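Long-range contacts in fibrillarin-like rRNA/tRNA 2'-O-methyltransferase (Methanocaldococcus jannaschii, PDB 1FBN), which probably transfers methyl groups from S-adenosyl-L-methionine to ribose 2'-hydroxyls of rRNA and tRNA, at sites selected by a base-paired guide RNA: residues A[1-5]-A[16-20]; A[49-53]-A[90-95]; A[141-147]-A[163-169]. One frame throughout, in Å; residues are numbered along the deposited sequence.

Contact 1 of 3, residues A[1-5]-A[16-20]; sequences MEDIK and VDLGD
Lys-5 and Asp-17 form an antiparallel hydrogen-bonded pair at the open end of the beta-hairpin made by strands 5-9 and 13-17, where the N-terminal tail of the chain meets the end of the second strand. Two backbone bonds close the pair. Lys-5 N gives its hydrogen to Asp-17 O at 2.9 Å, in the carbonyl plane, and Asp-17 N returns one to Lys-5 O at 2.9 Å, nearly straight at 167°. Asp-17 O takes a second, softer contact from the CA-H of Ile-4, with Ile-4 CA at 3.4 Å. Beyond this pair the ladder stops and a water takes over: it donates to Asp-3 O and, at 3.1 Å, to Asp-17 OD2. The carboxylate can do this because Asp-17 CG stands anti to the backbone N (chi1 177°). Its other oxygen, Asp-17 OD1, receives a weak bond from Gly-19 N, the link of an Asx turn that bends the chain out of the strand. Gly-19 follows with positive phi (85°); with no side chain on it the tail can pass close by, whereas a beta carbon would collide with Glu-2 CB. There Glu-2 CG rests 4.0 Å from Gly-19 O, while the carboxylate of Glu-2 leads away. The apolar share is small: Ile-4 CG2 touches Leu-18 CD2 at 4.1 Å, the two side chains lying alongside and pointing the same way. Strand 5-9 is outermost in the N-terminal antiparallel sheet, and strand 13-17 lies between it and strand 25-28. On that inner flank Val-16 bonds through its backbone to Arg-24, whose side chain also forms a salt bridge with Asp-20.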
# COMPACT_ATOMS: atom_id res chain seq x y z
N MSE A 1 22.02 -5.16 -27.20
CA MSE A 1 21.36 -4.56 -26.00
C MSE A 1 21.08 -3.08 -26.20
O MSE A 1 21.66 -2.43 -27.08
CB MSE A 1 22.25 -4.74 -24.75
CG MSE A 1 23.41 -3.74 -24.63
SE MSE A 1 24.36 -3.89 -23.11
CE MSE A 1 23.40 -2.93 -21.99
N GLU A 2 20.18 -2.55 -25.38
CA GLU A 2 19.80 -1.15 -25.42
C GLU A 2 20.24 -0.51 -24.10
O GLU A 2 20.59 -1.22 -23.15
CB GLU A 2 18.28 -1.00 -25.58
CG GLU A 2 17.75 -1.50 -26.91
CD GLU A 2 18.30 -0.71 -28.09
OE1 GLU A 2 18.07 0.51 -28.15
OE2 GLU A 2 18.96 -1.32 -28.96
N ASP A 3 20.24 0.82 -24.05
CA ASP A 3 20.62 1.53 -22.83
C ASP A 3 19.63 1.21 -21.71
O ASP A 3 18.42 1.15 -21.94
CB ASP A 3 20.64 3.05 -23.06
CG ASP A 3 21.88 3.52 -23.82
OD1 ASP A 3 22.79 2.70 -24.09
OD2 ASP A 3 21.95 4.73 -24.14
N ILE A 4 20.15 0.97 -20.51
CA ILE A 4 19.32 0.67 -19.35
C ILE A 4 19.41 1.88 -18.42
O ILE A 4 20.46 2.51 -18.30
CB ILE A 4 19.82 -0.59 -18.60
CG1 ILE A 4 19.66 -1.82 -19.50
CG2 ILE A 4 19.05 -0.78 -17.30
CD1 ILE A 4 20.17 -3.11 -18.88
N LYS A 5 18.30 2.20 -17.77
CA LYS A 5 18.28 3.35 -16.87
C LYS A 5 17.38 3.11 -15.66
O LYS A 5 16.20 2.78 -15.80
CB LYS A 5 17.80 4.59 -17.62
CG LYS A 5 17.94 5.89 -16.84
CD LYS A 5 17.30 7.05 -17.60
CE LYS A 5 17.76 8.40 -17.06
NZ LYS A 5 17.46 8.58 -15.62
N VAL A 16 12.45 1.55 -13.63
CA VAL A 16 13.38 0.71 -14.36
C VAL A 16 13.04 0.68 -15.85
O VAL A 16 11.99 0.17 -16.25
CB VAL A 16 13.39 -0.73 -13.81
CG1 VAL A 16 14.38 -1.58 -14.59
CG2 VAL A 16 13.74 -0.74 -12.33
N ASP A 17 13.93 1.25 -16.66
CA ASP A 17 13.75 1.28 -18.11
C ASP A 17 14.82 0.40 -18.77
O ASP A 17 16.00 0.77 -18.83
CB ASP A 17 13.83 2.72 -18.64
CG ASP A 17 13.72 2.80 -20.16
OD1 ASP A 17 12.89 2.10 -20.77
OD2 ASP A 17 14.49 3.59 -20.76
N LEU A 18 14.41 -0.79 -19.21
CA LEU A 18 15.32 -1.73 -19.85
C LEU A 18 15.49 -1.43 -21.34
O LEU A 18 16.24 -2.10 -22.04
CB LEU A 18 14.83 -3.17 -19.65
CG LEU A 18 14.71 -3.65 -18.20
CD1 LEU A 18 14.26 -5.10 -18.17
CD2 LEU A 18 16.04 -3.49 -17.47
N GLY A 19 14.77 -0.41 -21.81
CA GLY A 19 14.84 -0.01 -23.21
C GLY A 19 13.94 -0.77 -24.17
O GLY A 19 14.18 -0.76 -25.38
N ASP A 20 12.91 -1.41 -23.64
CA ASP A 20 11.98 -2.18 -24.47
C ASP A 20 10.58 -1.58 -24.53
O ASP A 20 9.64 -2.21 -25.03
CB ASP A 20 11.92 -3.64 -23.99
CG ASP A 20 11.45 -3.77 -22.54
OD1 ASP A 20 11.30 -2.75 -21.83
OD2 ASP A 20 11.24 -4.93 -22.10
O HOH W 1 16.74 3.19 -22.86

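Contact 2 of 3, residues A[49-53]-A[90-95]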
# COMPACT_ATOMS: atom_id res chain seq x y z
N TYR A 49 17.81 -4.25 -6.38
CA TYR A 49 16.53 -3.64 -6.72
C TYR A 49 15.52 -4.73 -7.02
O TYR A 49 15.72 -5.54 -7.92
CB TYR A 49 16.68 -2.70 -7.92
CG TYR A 49 17.56 -1.50 -7.63
CD1 TYR A 49 18.94 -1.56 -7.85
CD2 TYR A 49 17.02 -0.32 -7.15
CE1 TYR A 49 19.76 -0.46 -7.59
CE2 TYR A 49 17.83 0.79 -6.88
CZ TYR A 49 19.20 0.71 -7.10
OH TYR A 49 20.00 1.80 -6.85
N ARG A 50 14.46 -4.78 -6.22
CA ARG A 50 13.42 -5.79 -6.39
C ARG A 50 12.32 -5.30 -7.32
O ARG A 50 11.64 -4.32 -7.02
CB ARG A 50 12.80 -6.15 -5.04
CG ARG A 50 13.76 -6.74 -4.03
CD ARG A 50 13.00 -7.50 -2.96
NE ARG A 50 12.15 -6.62 -2.19
CZ ARG A 50 10.87 -6.87 -1.88
NH1 ARG A 50 10.27 -7.98 -2.29
NH2 ARG A 50 10.21 -5.98 -1.17
N ILE A 51 12.15 -5.99 -8.44
CA ILE A 51 11.11 -5.64 -9.41
C ILE A 51 9.75 -5.79 -8.73
O ILE A 51 9.39 -6.88 -8.28
CB ILE A 51 11.20 -6.52 -10.68
CG1 ILE A 51 12.54 -6.27 -11.40
CG2 ILE A 51 10.03 -6.25 -11.61
CD1 ILE A 51 12.80 -4.82 -11.78
N TRP A 52 9.03 -4.68 -8.65
CA TRP A 52 7.72 -4.59 -8.01
C TRP A 52 6.60 -4.93 -9.00
O TRP A 52 6.13 -4.06 -9.73
CB TRP A 52 7.56 -3.17 -7.47
CG TRP A 52 6.54 -2.96 -6.40
CD1 TRP A 52 5.63 -3.86 -5.92
CD2 TRP A 52 6.30 -1.73 -5.69
NE1 TRP A 52 4.84 -3.27 -4.96
CE2 TRP A 52 5.23 -1.97 -4.80
CE3 TRP A 52 6.89 -0.46 -5.73
CZ2 TRP A 52 4.73 -0.97 -3.95
CZ3 TRP A 52 6.39 0.53 -4.89
CH2 TRP A 52 5.33 0.27 -4.01
N ASN A 53 6.17 -6.19 -8.99
CA ASN A 53 5.14 -6.69 -9.90
C ASN A 53 3.72 -6.13 -9.67
O ASN A 53 3.10 -6.41 -8.65
CB ASN A 53 5.12 -8.22 -9.84
CG ASN A 53 4.35 -8.87 -10.99
OD1 ASN A 53 3.56 -8.22 -11.67
ND2 ASN A 53 4.58 -10.15 -11.19
N SER A 90 6.39 -5.93 1.94
CA SER A 90 7.84 -6.00 1.78
C SER A 90 8.40 -4.79 1.03
O SER A 90 9.44 -4.24 1.41
CB SER A 90 8.26 -7.30 1.10
OG SER A 90 7.78 -7.39 -0.23
N HIS A 91 7.69 -4.35 -0.01
CA HIS A 91 8.12 -3.20 -0.80
C HIS A 91 7.94 -1.89 -0.04
O HIS A 91 8.75 -0.98 -0.17
CB HIS A 91 7.39 -3.15 -2.14
CG HIS A 91 7.91 -4.13 -3.15
ND1 HIS A 91 7.28 -5.32 -3.44
CD2 HIS A 91 9.01 -4.08 -3.94
CE1 HIS A 91 7.97 -5.96 -4.36
NE2 HIS A 91 9.02 -5.24 -4.69
N VAL A 92 6.87 -1.80 0.74
CA VAL A 92 6.61 -0.59 1.53
C VAL A 92 7.71 -0.45 2.58
O VAL A 92 8.15 0.66 2.87
CB VAL A 92 5.22 -0.64 2.21
CG1 VAL A 92 5.07 0.51 3.20
CG2 VAL A 92 4.11 -0.57 1.16
N ALA A 93 8.18 -1.58 3.10
CA ALA A 93 9.25 -1.61 4.10
C ALA A 93 10.57 -1.15 3.48
O ALA A 93 11.41 -0.54 4.16
CB ALA A 93 9.39 -3.00 4.68
N ASP A 94 10.77 -1.47 2.21
CA ASP A 94 11.97 -1.07 1.48
C ASP A 94 11.97 0.45 1.35
O ASP A 94 13.00 1.09 1.55
CB ASP A 94 11.99 -1.68 0.08
CG ASP A 94 12.38 -3.14 0.08
OD1 ASP A 94 12.84 -3.66 1.11
OD2 ASP A 94 12.24 -3.77 -0.99
N ILE A 95 10.82 1.01 0.98
CA ILE A 95 10.66 2.45 0.80
C ILE A 95 10.89 3.19 2.12
O ILE A 95 11.75 4.06 2.22
CB ILE A 95 9.25 2.80 0.27
CG1 ILE A 95 9.01 2.09 -1.06
CG2 ILE A 95 9.09 4.31 0.10
CD1 ILE A 95 7.55 2.01 -1.46
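His-91 is sandwiched between the guanidinium of Arg-50 and the indole of Trp-52, a three-layer stack that joins strand 47-51 of the N-terminal antiparallel sheet to helix 87-95 of the methyltransferase Rossmann-like fold. The side chain of Trp-52 lies about 5 Å from that of Thr-88, a predicted S-adenosyl-L-methionine-binding residue, so the stack probably borders the cofactor site. In this tight part the Arg-50 guanidinium lies flat, stacked over one face of the imidazole, centres 3.8 Å apart and planes at 16°. The opposite face carries the five-membered ring of Trp-52, centroids 3.7 Å apart, with Trp-52 CD1 above the rim near His-91 ND1. Trp-52 CG, anti to the backbone N (chi1 -160°), lets the indole slide past His-91, so that His-91 CB also sits over its face. In its own plane the guanidinium is gripped twice. Arg-50 NE donates to the syn lone pair of Asp-94 OD2 at 3.1 Å, and NH2 meets OD2 from above the carboxylate plane at 3.0 Å; NH1 and NH2 both reach Ser-90 OG, NH2 at 3.0 Å. Thr-27 OG1 also hydrogen-bonds Asp-94 OD2, Ser-90 OG pairs with Thr-87 O, Arg-121 pairs with Asp-94 OD1, and Glu-39 forms a salt bridge with Arg-50 NH1. A leucine in place of Arg-50 would probably strip one face of His-91 of its flat cation and leave Asp-94 without one of its two arginines. A smaller apolar contact joins Ile-95 CD1 to Trp-52 CH2, and helix 58-64 packs on the indole. The loose side is the partly exposed outer face of the strand, where Ile-51 turns from the helix. His-91 NE2 is buried without a hydrogen-bond partner, 3.6 Å from Arg-50 O at the ring edge.

Contact 3 of 3, residues A[141-147]-A[163-169]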
# COMPACT_ATOMS: atom_id res chain seq x y z
N VAL A 141 0.20 1.11 18.28
CA VAL A 141 0.36 1.92 17.08
C VAL A 141 0.43 3.41 17.41
O VAL A 141 -0.53 4.00 17.91
CB VAL A 141 -0.79 1.66 16.06
CG1 VAL A 141 -0.60 2.51 14.81
CG2 VAL A 141 -0.85 0.19 15.70
N GLU A 142 1.59 4.00 17.16
CA GLU A 142 1.79 5.43 17.39
C GLU A 142 1.15 6.19 16.23
O GLU A 142 0.80 5.58 15.22
CB GLU A 142 3.28 5.74 17.45
CG GLU A 142 4.04 4.84 18.43
CD GLU A 142 5.22 5.53 19.09
OE1 GLU A 142 5.38 6.76 18.92
OE2 GLU A 142 5.97 4.84 19.80
N LYS A 143 0.99 7.50 16.37
CA LYS A 143 0.40 8.29 15.30
C LYS A 143 1.16 8.05 13.99
O LYS A 143 2.39 8.08 13.96
CB LYS A 143 0.37 9.78 15.66
CG LYS A 143 -0.79 10.17 16.60
CD LYS A 143 -2.14 9.86 15.97
CE LYS A 143 -3.29 10.64 16.60
NZ LYS A 143 -3.57 10.25 18.01
N VAL A 144 0.42 7.76 12.93
CA VAL A 144 1.02 7.47 11.63
C VAL A 144 0.88 8.58 10.59
O VAL A 144 0.01 9.44 10.69
CB VAL A 144 0.46 6.14 11.04
CG1 VAL A 144 0.69 4.98 12.01
CG2 VAL A 144 -1.02 6.28 10.71
N ASP A 145 1.75 8.53 9.59
CA ASP A 145 1.76 9.50 8.50
C ASP A 145 0.87 9.03 7.36
O ASP A 145 0.26 9.83 6.65
CB ASP A 145 3.18 9.66 7.96
CG ASP A 145 4.16 10.10 9.03
OD1 ASP A 145 4.12 11.28 9.41
OD2 ASP A 145 4.95 9.25 9.49
N VAL A 146 0.80 7.71 7.18
CA VAL A 146 0.00 7.13 6.11
C VAL A 146 -0.70 5.85 6.55
O VAL A 146 -0.19 5.08 7.36
CB VAL A 146 0.91 6.77 4.89
CG1 VAL A 146 0.07 6.18 3.75
CG2 VAL A 146 1.67 8.00 4.40
N ILE A 147 -1.91 5.66 6.04
CA ILE A 147 -2.65 4.43 6.29
C ILE A 147 -2.88 3.85 4.90
O ILE A 147 -3.32 4.56 3.99
CB ILE A 147 -4.03 4.67 6.95
CG1 ILE A 147 -3.86 5.15 8.40
CG2 ILE A 147 -4.83 3.36 6.96
CD1 ILE A 147 -5.17 5.40 9.12
N ASN A 163 -9.94 4.23 11.60
CA ASN A 163 -8.51 4.15 11.87
C ASN A 163 -7.81 5.49 11.71
O ASN A 163 -6.80 5.75 12.37
CB ASN A 163 -7.87 3.08 10.98
CG ASN A 163 -8.07 1.68 11.53
OD1 ASN A 163 -7.19 1.16 12.22
ND2 ASN A 163 -9.21 1.07 11.23
N ALA A 164 -8.34 6.35 10.84
CA ALA A 164 -7.77 7.68 10.62
C ALA A 164 -7.99 8.54 11.86
O ALA A 164 -7.08 9.26 12.29
CB ALA A 164 -8.41 8.33 9.40
N LYS A 165 -9.19 8.46 12.44
CA LYS A 165 -9.53 9.22 13.64
C LYS A 165 -8.57 8.83 14.76
O LYS A 165 -8.05 9.68 15.47
CB LYS A 165 -10.96 8.92 14.10
CG LYS A 165 -12.08 9.48 13.23
CD LYS A 165 -13.43 9.03 13.79
CE LYS A 165 -14.61 9.42 12.92
NZ LYS A 165 -14.87 10.88 12.95
N TRP A 166 -8.35 7.53 14.90
CA TRP A 166 -7.47 7.02 15.94
C TRP A 166 -5.98 7.25 15.73
O TRP A 166 -5.30 7.74 16.64
CB TRP A 166 -7.70 5.51 16.13
CG TRP A 166 -8.87 5.19 16.99
CD1 TRP A 166 -10.15 4.98 16.59
CD2 TRP A 166 -8.87 5.08 18.42
NE1 TRP A 166 -10.95 4.74 17.68
CE2 TRP A 166 -10.19 4.79 18.82
CE3 TRP A 166 -7.88 5.18 19.41
CZ2 TRP A 166 -10.56 4.62 20.16
CZ3 TRP A 166 -8.24 5.01 20.75
CH2 TRP A 166 -9.57 4.73 21.11
N PHE A 167 -5.48 6.96 14.52
CA PHE A 167 -4.05 7.05 14.24
C PHE A 167 -3.48 8.04 13.23
O PHE A 167 -2.30 8.36 13.30
CB PHE A 167 -3.55 5.65 13.87
CG PHE A 167 -4.03 4.57 14.78
CD1 PHE A 167 -3.59 4.51 16.09
CD2 PHE A 167 -4.96 3.64 14.34
CE1 PHE A 167 -4.06 3.52 16.96
CE2 PHE A 167 -5.44 2.65 15.20
CZ PHE A 167 -4.99 2.60 16.51
N LEU A 168 -4.29 8.52 12.29
CA LEU A 168 -3.77 9.41 11.27
C LEU A 168 -3.56 10.87 11.66
O LEU A 168 -4.48 11.55 12.10
CB LEU A 168 -4.60 9.30 9.99
CG LEU A 168 -3.98 9.82 8.70
CD1 LEU A 168 -2.59 9.22 8.49
CD2 LEU A 168 -4.88 9.47 7.54
N LYS A 169 -2.32 11.34 11.49
CA LYS A 169 -1.95 12.72 11.79
C LYS A 169 -2.73 13.63 10.87
O LYS A 169 -3.09 13.24 9.76
CB LYS A 169 -0.46 12.94 11.49
CG LYS A 169 0.50 12.14 12.35
CD LYS A 169 1.93 12.44 11.94
CE LYS A 169 2.92 11.73 12.83
NZ LYS A 169 4.31 11.98 12.38
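Val-144 and Leu-168 make a parallel bridge inside a beta-alpha-beta crossover of the Rossmann-like methyltransferase fold, where the chain leaving helix 156-167 comes back beside the start of strand 144-149. The backbone bonds flank the bridge: Val-144 N donates to Phe-167 O at 2.8 Å, and Lys-169 N donates to Val-144 O at 3.1 Å, nearly along the C=O axis. Among apolar contacts, Val-141 CG1, from the loop before the strand, stands over one face of the Phe-167 ring, 4.1 Å from its centroid, and Trp-166 CB lies over the opposite face. Val-144 CG2 meets Leu-168 CD1, and Ile-147 CD1 meets Leu-168 CB, just beyond the helix, at 4.0 Å. Methyls also press on backbone oxygens: Leu-168, its CG anti to the backbone N (chi1 -162°), tucks CD1 against Val-144 O and Asp-145 O, while Ile-147 CD1 reaches the end of the helix at Asn-163 O. Polar and charged groups complete the contact. The Asn-163 amide serves Tyr-137 and the carbonyl of Ala-131, a predicted S-adenosyl-L-methionine-binding residue. Extended beyond CG, Lys-169 runs alongside Asp-145 and brings NZ to 3.1 Å from OD1 in a salt bridge, met from above the carboxylate plane; Asp-145 OD2 accepts from Lys-77 N. The bent chain of Lys-143 lays CD 3.1 Å from Phe-167 O and gives Trp-166 O a weak bond through NZ. The backbone pairing holds the residues just after the helix against the start of the strand, and Asp-145 probably links strands 77-81 and 168-169 through its two oxygens.

Overall arrangement
From the N terminus the contacts follow in series, each closing before the next opens, so none nests or crosses. Contact 1 shuts the first hairpin at the outer edge of the N-terminal antiparallel sheet. Contact 2 closes a 36-residue interval and ties that sheet to helix 87-95, joining the N-terminal part to the methyltransferase fold. Contacts 1 and 2 touch through Val-16 CG2 and Ile-51 CD1, 4.2 Å apart. Contact 3 closes the short return from strand 144-149 through helix 156-167 within the mixed sheet region. It lies across the chain's centre from contact 1, about 39 Å between centres, whereas the centres of contacts 2 and 3 are about 22 Å apart.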